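Local coordinates for protein cytosolic phospholipase A2 delta (Homo sapiens, PDB 5IZ5) that hydrolyses the sn-2 ester of glycerophospholipids in a calcium-dependent manner, preferring linoleic acid at that position, at residues L527-L539 with R646-T658. The protein carries 3 engineered substitutions. Sequence-based numbering, arbitrary orientation.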
# COMPACT_ATOMS: atom_id res chain seq x y z
N LEU B 527 10.86 1.36 5.55
CA LEU B 527 9.77 2.09 4.93
C LEU B 527 10.31 3.10 3.91
O LEU B 527 9.74 3.24 2.83
CB LEU B 527 8.91 2.80 5.98
CG LEU B 527 8.18 1.89 6.97
CD1 LEU B 527 7.22 2.73 7.80
CD2 LEU B 527 7.41 0.77 6.28
N GLU B 528 11.39 3.78 4.25
CA GLU B 528 12.04 4.68 3.30
C GLU B 528 12.41 3.95 2.01
O GLU B 528 12.28 4.51 0.92
CB GLU B 528 13.29 5.31 3.92
CG GLU B 528 12.95 6.37 4.95
CD GLU B 528 14.17 6.84 5.71
OE1 GLU B 528 14.73 6.06 6.50
OE2 GLU B 528 14.58 8.00 5.50
N ALA B 529 12.83 2.70 2.13
CA ALA B 529 13.18 1.88 0.97
C ALA B 529 11.99 1.62 0.06
O ALA B 529 12.15 1.68 -1.15
CB ALA B 529 13.79 0.57 1.41
N ILE B 530 10.82 1.33 0.64
CA ILE B 530 9.55 1.15 -0.09
C ILE B 530 9.16 2.44 -0.77
O ILE B 530 8.82 2.46 -1.95
CB ILE B 530 8.35 0.83 0.86
CG1 ILE B 530 8.62 -0.37 1.77
CG2 ILE B 530 7.03 0.67 0.08
CD1 ILE B 530 8.92 -1.67 1.08
N TRP B 531 9.17 3.53 -0.01
CA TRP B 531 8.76 4.84 -0.51
C TRP B 531 9.62 5.31 -1.68
O TRP B 531 9.13 5.99 -2.57
CB TRP B 531 8.79 5.88 0.62
CG TRP B 531 7.83 5.56 1.74
CD1 TRP B 531 6.63 4.92 1.64
CD2 TRP B 531 7.99 5.90 3.12
NE1 TRP B 531 6.04 4.83 2.87
CE2 TRP B 531 6.85 5.43 3.80
CE3 TRP B 531 9.00 6.55 3.85
CZ2 TRP B 531 6.68 5.59 5.17
CZ3 TRP B 531 8.83 6.70 5.21
CH2 TRP B 531 7.68 6.23 5.86
N SER B 532 10.90 4.96 -1.64
CA SER B 532 11.85 5.36 -2.67
C SER B 532 12.39 4.16 -3.46
O SER B 532 13.53 4.21 -3.94
CB SER B 532 13.00 6.15 -2.03
OG SER B 532 13.76 5.35 -1.13
N ASN B 533 11.59 3.09 -3.60
CA ASN B 533 12.07 1.88 -4.30
C ASN B 533 12.22 1.97 -5.83
O ASN B 533 12.55 0.99 -6.49
CB ASN B 533 11.34 0.59 -3.87
CG ASN B 533 9.91 0.48 -4.37
OD1 ASN B 533 9.45 1.23 -5.22
ND2 ASN B 533 9.19 -0.50 -3.81
N ILE B 534 12.01 3.16 -6.39
CA ILE B 534 12.48 3.43 -7.76
C ILE B 534 13.97 3.08 -7.83
O ILE B 534 14.46 2.62 -8.86
CB ILE B 534 12.23 4.90 -8.20
CG1 ILE B 534 12.46 5.06 -9.70
CG2 ILE B 534 13.11 5.87 -7.43
CD1 ILE B 534 11.34 4.51 -10.55
N PHE B 535 14.68 3.27 -6.72
CA PHE B 535 16.10 2.95 -6.67
C PHE B 535 16.41 1.45 -6.75
O PHE B 535 17.51 1.08 -7.15
CB PHE B 535 16.77 3.55 -5.44
CG PHE B 535 16.99 5.04 -5.53
CD1 PHE B 535 18.22 5.58 -5.90
CD2 PHE B 535 15.95 5.89 -5.24
CE1 PHE B 535 18.38 6.96 -5.97
CE2 PHE B 535 16.10 7.26 -5.32
CZ PHE B 535 17.32 7.80 -5.69
N SER B 536 15.46 0.60 -6.35
CA SER B 536 15.57 -0.84 -6.55
C SER B 536 15.62 -1.16 -8.03
O SER B 536 16.38 -2.03 -8.45
CB SER B 536 14.39 -1.60 -5.92
OG SER B 536 14.33 -1.36 -4.53
N LEU B 537 14.81 -0.47 -8.82
CA LEU B 537 14.84 -0.68 -10.25
C LEU B 537 16.12 -0.11 -10.87
O LEU B 537 16.67 -0.71 -11.78
CB LEU B 537 13.60 -0.07 -10.90
CG LEU B 537 13.52 0.05 -12.43
CD1 LEU B 537 12.07 0.15 -12.86
CD2 LEU B 537 14.30 1.25 -12.96
N ASN B 538 16.59 1.03 -10.38
CA ASN B 538 17.85 1.58 -10.88
C ASN B 538 19.04 0.68 -10.54
O ASN B 538 20.00 0.59 -11.31
CB ASN B 538 18.12 2.98 -10.35
CG ASN B 538 17.17 4.00 -10.92
OD1 ASN B 538 16.37 3.70 -11.82
ND2 ASN B 538 17.23 5.21 -10.40
N LEU B 539 18.97 0.01 -9.39
CA LEU B 539 20.05 -0.89 -8.99
C LEU B 539 20.03 -2.12 -9.90
O LEU B 539 21.07 -2.61 -10.32
CB LEU B 539 19.89 -1.32 -7.52
CG LEU B 539 21.07 -2.00 -6.82
CD1 LEU B 539 22.36 -1.19 -6.90
CD2 LEU B 539 20.73 -2.29 -5.36
N ARG B 646 -0.79 -11.10 0.12
CA ARG B 646 0.33 -10.16 0.10
C ARG B 646 0.07 -8.91 -0.75
O ARG B 646 -0.82 -8.88 -1.59
CB ARG B 646 1.60 -10.86 -0.40
CG ARG B 646 2.20 -11.83 0.62
CD ARG B 646 3.49 -12.47 0.16
NE ARG B 646 3.40 -12.94 -1.21
CZ ARG B 646 2.82 -14.08 -1.60
NH1 ARG B 646 2.26 -14.91 -0.72
NH2 ARG B 646 2.80 -14.38 -2.89
N LEU B 647 0.87 -7.89 -0.49
CA LEU B 647 0.86 -6.64 -1.24
C LEU B 647 2.15 -6.53 -2.03
O LEU B 647 3.12 -7.23 -1.74
CB LEU B 647 0.77 -5.46 -0.28
CG LEU B 647 -0.42 -5.46 0.67
CD1 LEU B 647 -0.30 -4.28 1.63
CD2 LEU B 647 -1.72 -5.42 -0.10
N CYS B 648 2.14 -5.67 -3.04
CA CYS B 648 3.35 -5.33 -3.76
C CYS B 648 3.44 -3.81 -3.84
O CYS B 648 2.85 -3.19 -4.73
CB CYS B 648 3.38 -5.96 -5.16
SG CYS B 648 4.93 -5.63 -6.03
N LEU B 649 4.19 -3.22 -2.92
CA LEU B 649 4.21 -1.78 -2.73
C LEU B 649 5.36 -1.13 -3.49
O LEU B 649 6.52 -1.55 -3.40
CB LEU B 649 4.29 -1.43 -1.24
CG LEU B 649 3.05 -1.84 -0.43
CD1 LEU B 649 3.29 -1.58 1.05
CD2 LEU B 649 1.82 -1.09 -0.88
N VAL B 650 5.01 -0.09 -4.23
CA VAL B 650 5.89 0.54 -5.17
C VAL B 650 5.98 2.05 -4.91
O VAL B 650 5.06 2.65 -4.38
CB VAL B 650 5.40 0.15 -6.59
CG1 VAL B 650 5.30 1.32 -7.53
CG2 VAL B 650 6.29 -0.95 -7.15
N ASP B 651 7.13 2.63 -5.23
CA ASP B 651 7.36 4.08 -5.22
C ASP B 651 6.36 4.76 -6.17
O ASP B 651 6.17 4.28 -7.28
CB ASP B 651 8.81 4.30 -5.67
CG ASP B 651 9.25 5.75 -5.65
OD1 ASP B 651 8.40 6.65 -5.80
OD2 ASP B 651 10.47 5.98 -5.50
N ALA B 652 5.70 5.84 -5.73
CA ALA B 652 4.77 6.60 -6.60
C ALA B 652 5.42 7.07 -7.90
O ALA B 652 4.75 7.21 -8.93
CB ALA B 652 4.19 7.79 -5.86
N ALA B 653 6.73 7.32 -7.86
CA ALA B 653 7.49 7.73 -9.03
C ALA B 653 7.44 6.73 -10.21
O ALA B 653 7.80 7.09 -11.32
CB ALA B 653 8.93 8.01 -8.64
N TYR B 654 7.01 5.48 -9.98
CA TYR B 654 6.78 4.53 -11.08
C TYR B 654 5.58 4.91 -11.96
O TYR B 654 5.47 4.46 -13.10
CB TYR B 654 6.53 3.11 -10.57
CG TYR B 654 7.77 2.36 -10.14
CD1 TYR B 654 8.30 2.52 -8.87
CD2 TYR B 654 8.40 1.47 -11.00
CE1 TYR B 654 9.42 1.83 -8.47
CE2 TYR B 654 9.53 0.77 -10.60
CZ TYR B 654 10.04 0.95 -9.33
OH TYR B 654 11.17 0.27 -8.91
N PHE B 655 4.66 5.69 -11.40
CA PHE B 655 3.42 6.06 -12.09
C PHE B 655 3.24 7.58 -12.20
O PHE B 655 3.23 8.10 -13.31
CB PHE B 655 2.22 5.42 -11.42
CG PHE B 655 2.17 3.93 -11.59
CD1 PHE B 655 2.98 3.11 -10.81
CD2 PHE B 655 1.33 3.33 -12.53
CE1 PHE B 655 2.95 1.74 -10.95
CE2 PHE B 655 1.30 1.96 -12.68
CZ PHE B 655 2.11 1.16 -11.89
N ILE B 656 3.06 8.26 -11.07
CA ILE B 656 2.82 9.72 -11.07
C ILE B 656 3.55 10.43 -9.94
O ILE B 656 3.39 10.07 -8.77
CB ILE B 656 1.33 10.07 -10.89
CG1 ILE B 656 0.47 9.39 -11.97
CG2 ILE B 656 1.15 11.58 -10.95
CD1 ILE B 656 -1.02 9.61 -11.83
N ASN B 657 4.26 11.49 -10.29
CA ASN B 657 5.20 12.15 -9.38
C ASN B 657 4.53 13.18 -8.47
O ASN B 657 4.94 14.35 -8.45
CB ASN B 657 6.33 12.79 -10.19
CG ASN B 657 7.49 13.25 -9.33
OD1 ASN B 657 7.74 12.71 -8.25
ND2 ASN B 657 8.21 14.25 -9.81
N THR B 658 3.55 12.73 -7.70
CA THR B 658 2.80 13.60 -6.79
C THR B 658 2.46 12.90 -5.47
O THR B 658 2.25 11.68 -5.42
CB THR B 658 1.48 14.07 -7.43
OG1 THR B 658 0.85 15.03 -6.57
CG2 THR B 658 0.51 12.89 -7.67
O HOH W 1 6.60 6.86 -3.01
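The backbone oxygen of Trp531 sits against the carboxylate of Asp651, 3.1 Å from its CG. Acceptor faces acceptor here, and neither carboxylate oxygen is hydrogen-bonded to Trp531 O. Water 1 instead hydrogen-bonds to Trp531 O and accepts from Ala652 N. Beside this pair, the side-chain amide of Asn533 binds the backbone of 649-651 much as a neighbouring strand would. Its ND2 donates to Leu649 O at 2.9 Å, with the acceptor close to the amide plane. Its OD1 accepts from Asp651 N at 2.7 Å; this donor stands above the carbonyl plane, 35° out of it. The chi1 of 72° swings the amide toward the strand, and the two bonds fix its rotation.

Asn533 lies at the break between helices 524-531 and 534-543. The strand 649-650 pairs with strand 463-471 in the mixed sheet of the catalytic domain. The chain then turns at Asp651, by similarity the proton acceptor of the Ser-Asp dyad of cytosolic phospholipases A2. Asp651 OD2 is hydrogen-bonded to the nucleophile Ser365 and takes a weak bond from Ile534 N. OD1 accepts from Ala653 N at 2.7 Å in an Asx turn, which holds the carboxylate in place.

Tyr654 OH donates to Asn533 O at 2.9 Å, on the other face of that carbonyl from Ser536 N. Ile534 CD1 makes a CH-pi contact over the centre of the tyrosine ring, 3.8 Å from its centroid, and Leu537 CD1 touches CE2 at 3.5 Å. An alanine in place of Tyr654 would remove the hydroxyl bond to Asn533 O and is likely to open a gap beside Ile534 CD1 and Leu537 CD1. On the preceding helix 524-531, Ile530 CG2 packs on Leu649 CB at 3.7 Å.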